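Local coordinates for protein diguanylate cyclase/phosphodiesterase (Caldicellulosiruptor saccharolyticus, PDB 3MTK) that probably hydrolyses cyclic di-GMP as part of a longer multidomain protein, of which this chain is the GGDEF domain, at residues Leu58-Arg69 / Leu108-Ile119; Asn122-Ile130 / Arg142-Lys150. All blocks are in the same frame, centred on the assembly; numbering follows the deposited sequence.

Both contacts belong to one GGDEF domain and follow each other along the chain. In contact 1, helix 56-74 packs against the small hairpin 112-114/117-119. Contact 2 comes next, where strand 123-129 meets helix 137-154. Strand 123-129 is an inner strand of the main sheet and follows the hairpin in the chain. The two centres are about 23 Å apart, on opposite sides of the chain's centre. Phe123 of contact 2 touches Ile66, Leu108, Leu109 and Tyr112 of contact 1 and joins the two regions. Contact 1 lies at the edge of the domain and is partly buried, while contact 2 is buried between sheet and helix.

Contact 1: residues Leu58-Arg69 / Leu108-Ile119; sequences LVDELIIHISKR and LLLPYNVNGNLI
Arg69 lays its guanidinium flat on the ring of Tyr112, where helix 56-74 of the GGDEF domain packs against the small antiparallel hairpin 112-119. The two planes are 14° from parallel, and Arg69 CZ is 3.7 Å from the centroid of the Tyr112 ring, a cation-pi stack. The side chain runs out from the helix with CG anti to the backbone N (chi1 -173°), then bends at chi3 to turn over the ring. Its NH2 donates an almost straight bond, in the guanidinium plane, to Pro111 O at 2.9 Å. NH1 bonds to Leu110 O at 2.6 Å, from above the carbonyl plane, and also to Gln107 O. With a leucine here, the three carbonyls would probably lose their donor and the Tyr112 ring the cation on one face.

Leu62 CD2 lies over the opposite face of Tyr112, toward the rim and 3.8 Å from Tyr112 CG; the side chains cross at about a right angle. Ile66 CG1 comes in off-centre near Tyr112 CZ. His65 is turned against the hairpin: Val114 CG2 sits over its ring centre, 4.1 Å from the centroid. The ring is held by His65 ND1 bonding to Glu61 O, while its NE2 makes a weak bond to Asn113 O. Toward the N-terminal end of 58-69, Leu58 CD1 and Ile119 CD1 meet tip to tip. The hairpin closes through a type I' turn from Val114 to Asn117. There Asn117 ND2 lies 3.4 Å from Leu58 CD2 and bonds in its own amide plane to Val114 O, 3.1 Å away.

Contact 2: residues Asn122-Ile130 / Arg142-Lys150; sequences NFNIGAAQI and RRCDLALIK
Gly126 meets the backbone of helix 137-154 directly, with its CA 3.7 Å from Leu148 N. Ala147 CB rests on the same CA. A beta carbon on Gly126 would collide with Leu148 N and Cys144 O. With no side chain at Gly126, the strand and helix come close there: the axes of segments 123-129 and 142-150 approach to 6.0 Å, their directions 143° apart.

Leu148 lies on the Asn124 side of the glycine. Its CG is anti to the backbone N (chi1 -170°), which, with chi2 at 48°, brings CD1 against the strand, 3.5 Å from Asn124 O and 3.8 Å from Asn124 CB. Leu148 also touches Glu43 on neighbouring strand 37-44.

Ala128 lies on the other side of Gly126. Its CB packs 3.8 Å from Cys144 SG and 4.0 Å from Arg143 CD, so the aliphatic part of the arginine lies over the methyl. Cys144 SG is 3.6 Å from Gly126 O. The contact is packing throughout, with Leu148 and Arg143 flanking small residues.

Ile125 points to the other face of the sheet, onto helix 97-108. A central strand with helices on both faces is the alpha/beta sandwich of GGDEF domains, related to the nucleotide cyclases.

Contact 1: residues Leu58-Arg69 / Leu108-Ile119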
loop_
_atom_site.group_PDB
_atom_site.type_symbol
_atom_site.label_atom_id
_atom_site.label_comp_id
_atom_site.label_asym_id
_atom_site.label_seq_id
_atom_site.Cartn_x
_atom_site.Cartn_y
_atom_site.Cartn_z
ATOM N N LEU A 58 -8.166 -17.206 -8.835
ATOM C CA LEU A 58 -9.151 -16.185 -8.558
ATOM C C LEU A 58 -8.484 -15.056 -7.755
ATOM O O LEU A 58 -8.604 -13.875 -8.098
ATOM C CB LEU A 58 -10.305 -16.802 -7.760
ATOM C CG LEU A 58 -11.617 -16.025 -7.611
ATOM C CD1 LEU A 58 -11.377 -14.744 -6.818
ATOM C CD2 LEU A 58 -12.183 -15.723 -8.988
ATOM N N VAL A 59 -7.767 -15.436 -6.699
ATOM C CA VAL A 59 -7.104 -14.480 -5.822
ATOM C C VAL A 59 -6.034 -13.624 -6.489
ATOM O O VAL A 59 -5.807 -12.487 -6.075
ATOM C CB VAL A 59 -6.476 -15.187 -4.616
ATOM C CG1 VAL A 59 -5.726 -14.189 -3.761
ATOM C CG2 VAL A 59 -7.556 -15.867 -3.812
ATOM N N ASP A 60 -5.358 -14.166 -7.495
ATOM C CA ASP A 60 -4.352 -13.370 -8.179
ATOM C C ASP A 60 -5.076 -12.304 -8.989
ATOM O O ASP A 60 -4.584 -11.186 -9.147
ATOM C CB ASP A 60 -3.468 -14.251 -9.064
ATOM C CG ASP A 60 -2.501 -15.107 -8.247
ATOM O OD1 ASP A 60 -1.928 -14.588 -7.264
ATOM O OD2 ASP A 60 -2.300 -16.292 -8.580
ATOM N N GLU A 61 -6.267 -12.649 -9.474
ATOM C CA GLU A 61 -7.084 -11.716 -10.239
ATOM C C GLU A 61 -7.546 -10.609 -9.303
ATOM O O GLU A 61 -7.554 -9.434 -9.659
ATOM C CB GLU A 61 -8.300 -12.436 -10.831
ATOM C CG GLU A 61 -8.164 -12.765 -12.310
ATOM C CD GLU A 61 -8.157 -11.518 -13.176
ATOM O OE1 GLU A 61 -9.158 -10.771 -13.132
ATOM O OE2 GLU A 61 -7.158 -11.282 -13.896
ATOM N N LEU A 62 -7.928 -11.007 -8.099
ATOM C CA LEU A 62 -8.372 -10.077 -7.067
ATOM C C LEU A 62 -7.254 -9.059 -6.776
ATOM O O LEU A 62 -7.493 -7.849 -6.705
ATOM C CB LEU A 62 -8.677 -10.858 -5.798
ATOM C CG LEU A 62 -9.765 -10.380 -4.846
ATOM C CD1 LEU A 62 -9.377 -10.867 -3.454
ATOM C CD2 LEU A 62 -9.933 -8.859 -4.874
ATOM N N ILE A 63 -6.031 -9.563 -6.608
ATOM C CA ILE A 63 -4.868 -8.723 -6.326
ATOM C C ILE A 63 -4.712 -7.701 -7.446
ATOM O O ILE A 63 -4.476 -6.519 -7.191
ATOM C CB ILE A 63 -3.567 -9.571 -6.212
ATOM C CG1 ILE A 63 -3.644 -10.503 -5.006
ATOM C CG2 ILE A 63 -2.347 -8.667 -6.060
ATOM C CD1 ILE A 63 -3.660 -9.786 -3.684
ATOM N N ILE A 64 -4.843 -8.149 -8.692
ATOM C CA ILE A 64 -4.723 -7.215 -9.807
ATOM C C ILE A 64 -5.801 -6.156 -9.626
ATOM O O ILE A 64 -5.507 -4.962 -9.628
ATOM C CB ILE A 64 -4.904 -7.913 -11.174
ATOM C CG1 ILE A 64 -3.712 -8.829 -11.454
ATOM C CG2 ILE A 64 -5.011 -6.868 -12.276
ATOM C CD1 ILE A 64 -3.795 -9.557 -12.800
ATOM N N HIS A 65 -7.048 -6.595 -9.459
ATOM C CA HIS A 65 -8.151 -5.659 -9.244
ATOM C C HIS A 65 -7.771 -4.665 -8.158
ATOM O O HIS A 65 -7.921 -3.455 -8.332
ATOM C CB HIS A 65 -9.416 -6.396 -8.807
ATOM C CG HIS A 65 -10.243 -6.909 -9.943
ATOM N ND1 HIS A 65 -9.740 -7.753 -10.908
ATOM C CD2 HIS A 65 -11.539 -6.692 -10.268
ATOM C CE1 HIS A 65 -10.690 -8.035 -11.781
ATOM N NE2 HIS A 65 -11.793 -7.404 -11.415
ATOM N N ILE A 66 -7.269 -5.173 -7.034
ATOM C CA ILE A 66 -6.890 -4.289 -5.944
ATOM C C ILE A 66 -5.820 -3.296 -6.378
ATOM O O ILE A 66 -5.954 -2.099 -6.132
ATOM C CB ILE A 66 -6.380 -5.077 -4.720
ATOM C CG1 ILE A 66 -7.517 -5.917 -4.134
ATOM C CG2 ILE A 66 -5.861 -4.113 -3.672
ATOM C CD1 ILE A 66 -7.105 -6.813 -2.997
ATOM N N SER A 67 -4.769 -3.780 -7.033
ATOM C CA SER A 67 -3.698 -2.887 -7.463
ATOM C C SER A 67 -4.218 -1.753 -8.334
ATOM O O SER A 67 -3.810 -0.606 -8.173
ATOM C CB SER A 67 -2.628 -3.656 -8.237
ATOM O OG SER A 67 -3.131 -4.122 -9.477
ATOM N N LYS A 68 -5.125 -2.067 -9.253
ATOM C CA LYS A 68 -5.660 -1.041 -10.136
ATOM C C LYS A 68 -6.473 0.005 -9.385
ATOM O O LYS A 68 -6.364 1.203 -9.660
ATOM C CB LYS A 68 -6.475 -1.686 -11.256
ATOM C CG LYS A 68 -5.587 -2.529 -12.165
ATOM C CD LYS A 68 -6.325 -3.118 -13.351
ATOM C CE LYS A 68 -5.400 -4.019 -14.174
ATOM N NZ LYS A 68 -6.158 -4.753 -15.233
ATOM N N ARG A 69 -7.273 -0.433 -8.424
ATOM C CA ARG A 69 -8.059 0.517 -7.649
ATOM C C ARG A 69 -7.096 1.426 -6.867
ATOM O O ARG A 69 -7.265 2.642 -6.823
ATOM C CB ARG A 69 -8.997 -0.234 -6.699
ATOM C CG ARG A 69 -9.974 0.642 -5.960
ATOM C CD ARG A 69 -11.061 -0.171 -5.218
ATOM N NE ARG A 69 -11.854 -1.025 -6.103
ATOM C CZ ARG A 69 -12.901 -1.753 -5.703
ATOM N NH1 ARG A 69 -13.281 -1.727 -4.429
ATOM N NH2 ARG A 69 -13.567 -2.510 -6.575
ATOM N N LEU A 108 -11.553 1.055 -1.151
ATOM C CA LEU A 108 -10.963 -0.279 -1.188
ATOM C C LEU A 108 -11.925 -1.280 -0.563
ATOM O O LEU A 108 -11.960 -2.446 -0.940
ATOM C CB LEU A 108 -9.638 -0.299 -0.433
ATOM C CG LEU A 108 -8.424 0.206 -1.218
ATOM C CD1 LEU A 108 -7.208 0.250 -0.295
ATOM C CD2 LEU A 108 -8.172 -0.709 -2.418
ATOM N N LEU A 109 -12.713 -0.799 0.390
ATOM C CA LEU A 109 -13.684 -1.617 1.092
ATOM C C LEU A 109 -14.847 -1.991 0.192
ATOM O O LEU A 109 -15.644 -2.861 0.537
ATOM C CB LEU A 109 -14.185 -0.860 2.319
ATOM C CG LEU A 109 -13.650 -1.281 3.688
ATOM C CD1 LEU A 109 -12.304 -1.966 3.567
ATOM C CD2 LEU A 109 -13.578 -0.062 4.573
ATOM N N LEU A 110 -14.942 -1.329 -0.960
ATOM C CA LEU A 110 -16.011 -1.596 -1.923
ATOM C C LEU A 110 -15.781 -2.951 -2.595
ATOM O O LEU A 110 -14.645 -3.326 -2.880
ATOM C CB LEU A 110 -16.073 -0.481 -2.983
ATOM C CG LEU A 110 -17.159 0.586 -2.821
ATOM C CD1 LEU A 110 -17.180 1.113 -1.412
ATOM C CD2 LEU A 110 -16.918 1.700 -3.801
ATOM N N PRO A 111 -16.860 -3.693 -2.871
ATOM C CA PRO A 111 -16.784 -5.015 -3.501
ATOM C C PRO A 111 -15.959 -5.072 -4.783
ATOM O O PRO A 111 -15.725 -4.057 -5.438
ATOM C CB PRO A 111 -18.250 -5.360 -3.762
ATOM C CG PRO A 111 -18.991 -4.577 -2.699
ATOM C CD PRO A 111 -18.260 -3.265 -2.708
ATOM N N TYR A 112 -15.510 -6.277 -5.124
ATOM C CA TYR A 112 -14.743 -6.504 -6.342
ATOM C C TYR A 112 -15.487 -7.576 -7.121
ATOM O O TYR A 112 -15.829 -8.627 -6.573
ATOM C CB TYR A 112 -13.320 -7.002 -6.037
ATOM C CG TYR A 112 -12.455 -6.021 -5.291
ATOM C CD1 TYR A 112 -12.485 -5.950 -3.908
ATOM C CD2 TYR A 112 -11.636 -5.127 -5.981
ATOM C CE1 TYR A 112 -11.735 -5.019 -3.226
ATOM C CE2 TYR A 112 -10.878 -4.191 -5.305
ATOM C CZ TYR A 112 -10.937 -4.139 -3.931
ATOM O OH TYR A 112 -10.229 -3.175 -3.263
ATOM N N ASN A 113 -15.753 -7.299 -8.391
ATOM C CA ASN A 113 -16.452 -8.246 -9.241
ATOM C C ASN A 113 -15.367 -8.953 -10.016
ATOM O O ASN A 113 -14.987 -8.526 -11.102
ATOM C CB ASN A 113 -17.411 -7.510 -10.190
ATOM C CG ASN A 113 -18.251 -8.455 -11.047
ATOM O OD1 ASN A 113 -19.330 -8.085 -11.510
ATOM N ND2 ASN A 113 -17.756 -9.671 -11.272
ATOM N N VAL A 114 -14.853 -10.023 -9.431
ATOM C CA VAL A 114 -13.801 -10.801 -10.059
ATOM C C VAL A 114 -14.401 -12.032 -10.726
ATOM O O VAL A 114 -14.778 -12.991 -10.055
ATOM C CB VAL A 114 -12.755 -11.242 -9.021
ATOM C CG1 VAL A 114 -11.565 -11.878 -9.723
ATOM C CG2 VAL A 114 -12.324 -10.048 -8.188
ATOM N N ASN A 115 -14.491 -11.999 -12.052
ATOM C CA ASN A 115 -15.054 -13.113 -12.803
ATOM C C ASN A 115 -16.399 -13.532 -12.210
ATOM O O ASN A 115 -16.590 -14.686 -11.825
ATOM C CB ASN A 115 -14.091 -14.303 -12.787
ATOM C CG ASN A 115 -14.560 -15.447 -13.675
ATOM O OD1 ASN A 115 -14.730 -15.281 -14.889
ATOM N ND2 ASN A 115 -14.771 -16.619 -13.071
ATOM N N GLY A 116 -17.325 -12.583 -12.126
ATOM C CA GLY A 116 -18.638 -12.886 -11.584
ATOM C C GLY A 116 -18.657 -13.077 -10.080
ATOM O O GLY A 116 -19.720 -13.039 -9.456
ATOM N N ASN A 117 -17.484 -13.290 -9.492
ATOM C CA ASN A 117 -17.378 -13.478 -8.048
ATOM C C ASN A 117 -17.359 -12.128 -7.327
ATOM O O ASN A 117 -16.424 -11.338 -7.491
ATOM C CB ASN A 117 -16.103 -14.251 -7.711
ATOM C CG ASN A 117 -16.125 -15.672 -8.227
ATOM O OD1 ASN A 117 -16.628 -16.577 -7.562
ATOM N ND2 ASN A 117 -15.584 -15.875 -9.421
ATOM N N LEU A 118 -18.396 -11.866 -6.539
ATOM C CA LEU A 118 -18.484 -10.619 -5.789
ATOM C C LEU A 118 -17.643 -10.827 -4.537
ATOM O O LEU A 118 -17.989 -11.640 -3.677
ATOM C CB LEU A 118 -19.933 -10.323 -5.396
ATOM C CG LEU A 118 -20.195 -8.865 -5.005
ATOM C CD1 LEU A 118 -20.276 -8.031 -6.280
ATOM C CD2 LEU A 118 -21.493 -8.741 -4.208
ATOM N N ILE A 119 -16.545 -10.089 -4.426
ATOM C CA ILE A 119 -15.662 -10.264 -3.284
ATOM C C ILE A 119 -15.383 -9.005 -2.483
ATOM O O ILE A 119 -15.152 -7.927 -3.031
ATOM C CB ILE A 119 -14.324 -10.880 -3.740
ATOM C CG1 ILE A 119 -14.609 -12.154 -4.535
ATOM C CG2 ILE A 119 -13.435 -11.204 -2.528
ATOM C CD1 ILE A 119 -13.386 -12.754 -5.174
#

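Contact 2: residues Asn122-Ile130 / Arg142-Lys150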
loop_
_atom_site.group_PDB
_atom_site.type_symbol
_atom_site.label_atom_id
_atom_site.label_comp_id
_atom_site.label_asym_id
_atom_site.label_seq_id
_atom_site.Cartn_x
_atom_site.Cartn_y
_atom_site.Cartn_z
ATOM N N ASN A 122 -10.785 -7.059 3.571
ATOM C CA ASN A 122 -10.446 -6.106 4.611
ATOM C C ASN A 122 -9.008 -5.681 4.447
ATOM O O ASN A 122 -8.221 -6.390 3.821
ATOM C CB ASN A 122 -10.642 -6.738 5.976
ATOM C CG ASN A 122 -12.095 -6.872 6.323
ATOM O OD1 ASN A 122 -12.491 -7.766 7.070
ATOM N ND2 ASN A 122 -12.908 -5.969 5.787
ATOM N N PHE A 123 -8.677 -4.520 5.009
ATOM C CA PHE A 123 -7.331 -3.970 4.915
ATOM C C PHE A 123 -6.919 -3.334 6.228
ATOM O O PHE A 123 -7.686 -3.289 7.185
ATOM C CB PHE A 123 -7.258 -2.865 3.844
ATOM C CG PHE A 123 -7.736 -3.283 2.467
ATOM C CD1 PHE A 123 -9.095 -3.403 2.190
ATOM C CD2 PHE A 123 -6.830 -3.531 1.453
ATOM C CE1 PHE A 123 -9.540 -3.762 0.921
ATOM C CE2 PHE A 123 -7.264 -3.887 0.179
ATOM C CZ PHE A 123 -8.623 -4.003 -0.087
ATOM N N ASN A 124 -5.687 -2.840 6.241
ATOM C CA ASN A 124 -5.112 -2.112 7.356
ATOM C C ASN A 124 -4.064 -1.218 6.720
ATOM O O ASN A 124 -3.453 -1.581 5.700
ATOM C CB ASN A 124 -4.508 -3.046 8.396
ATOM C CG ASN A 124 -5.487 -3.346 9.528
ATOM O OD1 ASN A 124 -5.849 -2.449 10.311
ATOM N ND2 ASN A 124 -5.937 -4.593 9.607
ATOM N N ILE A 125 -3.881 -0.036 7.294
ATOM C CA ILE A 125 -2.947 0.917 6.736
ATOM C C ILE A 125 -1.996 1.534 7.744
ATOM O O ILE A 125 -2.411 1.992 8.808
ATOM C CB ILE A 125 -3.714 2.040 6.007
ATOM C CG1 ILE A 125 -4.257 1.499 4.684
ATOM C CG2 ILE A 125 -2.821 3.237 5.776
ATOM C CD1 ILE A 125 -5.110 2.504 3.903
ATOM N N GLY A 126 -0.716 1.527 7.392
ATOM C CA GLY A 126 0.302 2.116 8.234
ATOM C C GLY A 126 0.938 3.207 7.394
ATOM O O GLY A 126 1.310 2.964 6.240
ATOM N N ALA A 127 1.054 4.411 7.942
ATOM C CA ALA A 127 1.642 5.513 7.179
ATOM C C ALA A 127 2.712 6.270 7.960
ATOM O O ALA A 127 2.713 6.271 9.192
ATOM C CB ALA A 127 0.541 6.473 6.730
ATOM N N ALA A 128 3.624 6.917 7.242
ATOM C CA ALA A 128 4.687 7.665 7.903
ATOM C C ALA A 128 5.164 8.892 7.115
ATOM O O ALA A 128 5.387 8.826 5.905
ATOM C CB ALA A 128 5.858 6.741 8.191
ATOM N N GLN A 129 5.304 10.009 7.823
ATOM C CA GLN A 129 5.773 11.268 7.250
ATOM C C GLN A 129 7.185 11.074 6.702
ATOM O O GLN A 129 8.111 10.789 7.466
ATOM C CB GLN A 129 5.810 12.338 8.343
ATOM C CG GLN A 129 6.211 13.737 7.885
ATOM C CD GLN A 129 5.011 14.609 7.594
ATOM O OE1 GLN A 129 4.112 14.743 8.428
ATOM N NE2 GLN A 129 4.988 15.213 6.412
ATOM N N ILE A 130 7.353 11.212 5.389
ATOM C CA ILE A 130 8.674 11.066 4.785
ATOM C C ILE A 130 9.583 12.189 5.279
ATOM O O ILE A 130 9.210 13.363 5.249
ATOM C CB ILE A 130 8.621 11.153 3.248
ATOM C CG1 ILE A 130 8.034 9.867 2.664
ATOM C CG2 ILE A 130 10.021 11.423 2.699
ATOM C CD1 ILE A 130 8.015 9.835 1.149
ATOM N N ARG A 142 10.641 0.771 7.898
ATOM C CA ARG A 142 10.497 0.128 9.193
ATOM C C ARG A 142 9.411 0.876 9.948
ATOM O O ARG A 142 8.509 0.274 10.519
ATOM C CB ARG A 142 11.807 0.192 9.966
ATOM C CG ARG A 142 12.875 -0.715 9.415
ATOM C CD ARG A 142 14.174 -0.571 10.181
ATOM N NE ARG A 142 15.060 -1.701 9.916
ATOM C CZ ARG A 142 16.321 -1.781 10.323
ATOM N NH1 ARG A 142 16.856 -0.791 11.018
ATOM N NH2 ARG A 142 17.042 -2.856 10.044
ATOM N N ARG A 143 9.480 2.201 9.924
ATOM C CA ARG A 143 8.489 2.997 10.625
ATOM C C ARG A 143 7.062 2.736 10.153
ATOM O O ARG A 143 6.130 2.726 10.956
ATOM C CB ARG A 143 8.794 4.472 10.484
ATOM C CG ARG A 143 7.929 5.321 11.383
ATOM C CD ARG A 143 8.398 6.739 11.324
ATOM N NE ARG A 143 9.829 6.811 11.572
ATOM C CZ ARG A 143 10.575 7.859 11.257
ATOM N NH1 ARG A 143 10.013 8.915 10.680
ATOM N NH2 ARG A 143 11.874 7.854 11.519
ATOM N N CYS A 144 6.892 2.542 8.851
ATOM C CA CYS A 144 5.575 2.277 8.299
ATOM C C CYS A 144 5.112 0.929 8.777
ATOM O O CYS A 144 3.949 0.736 9.129
ATOM C CB CYS A 144 5.618 2.267 6.781
ATOM S SG CYS A 144 4.855 3.703 6.080
ATOM N N ASP A 145 6.046 -0.007 8.781
ATOM C CA ASP A 145 5.765 -1.355 9.201
ATOM C C ASP A 145 5.195 -1.358 10.615
ATOM O O ASP A 145 4.219 -2.058 10.887
ATOM C CB ASP A 145 7.042 -2.190 9.138
ATOM C CG ASP A 145 6.781 -3.661 9.346
ATOM O OD1 ASP A 145 6.082 -4.257 8.500
ATOM O OD2 ASP A 145 7.267 -4.222 10.352
ATOM N N LEU A 146 5.793 -0.564 11.503
ATOM C CA LEU A 146 5.341 -0.499 12.898
ATOM C C LEU A 146 3.905 0.011 12.978
ATOM O O LEU A 146 3.080 -0.525 13.714
ATOM C CB LEU A 146 6.252 0.417 13.721
ATOM C CG LEU A 146 6.798 -0.074 15.069
ATOM C CD1 LEU A 146 7.553 1.082 15.742
ATOM C CD2 LEU A 146 5.674 -0.565 15.978
ATOM N N ALA A 147 3.622 1.054 12.210
ATOM C CA ALA A 147 2.292 1.647 12.170
ATOM C C ALA A 147 1.263 0.605 11.724
ATOM O O ALA A 147 0.155 0.531 12.260
ATOM C CB ALA A 147 2.289 2.831 11.212
ATOM N N LEU A 148 1.636 -0.199 10.738
ATOM C CA LEU A 148 0.744 -1.226 10.223
ATOM C C LEU A 148 0.445 -2.233 11.338
ATOM O O LEU A 148 -0.699 -2.645 11.534
ATOM C CB LEU A 148 1.402 -1.902 9.023
ATOM C CG LEU A 148 0.545 -2.833 8.187
ATOM C CD1 LEU A 148 -0.799 -2.177 7.848
ATOM C CD2 LEU A 148 1.336 -3.186 6.926
ATOM N N ILE A 149 1.481 -2.602 12.081
ATOM C CA ILE A 149 1.323 -3.528 13.191
ATOM C C ILE A 149 0.356 -2.914 14.215
ATOM O O ILE A 149 -0.599 -3.556 14.652
ATOM C CB ILE A 149 2.691 -3.812 13.862
ATOM C CG1 ILE A 149 3.633 -4.472 12.847
ATOM C CG2 ILE A 149 2.511 -4.705 15.083
ATOM C CD1 ILE A 149 5.058 -4.676 13.334
ATOM N N LYS A 150 0.595 -1.662 14.581
ATOM C CA LYS A 150 -0.258 -0.981 15.553
ATOM C C LYS A 150 -1.701 -0.921 15.071
ATOM O O LYS A 150 -2.639 -0.965 15.872
ATOM C CB LYS A 150 0.251 0.444 15.796
ATOM C CG LYS A 150 1.702 0.531 16.251
ATOM C CD LYS A 150 1.906 -0.065 17.643
ATOM C CE LYS A 150 3.341 0.128 18.130
ATOM N NZ LYS A 150 3.603 -0.523 19.453
#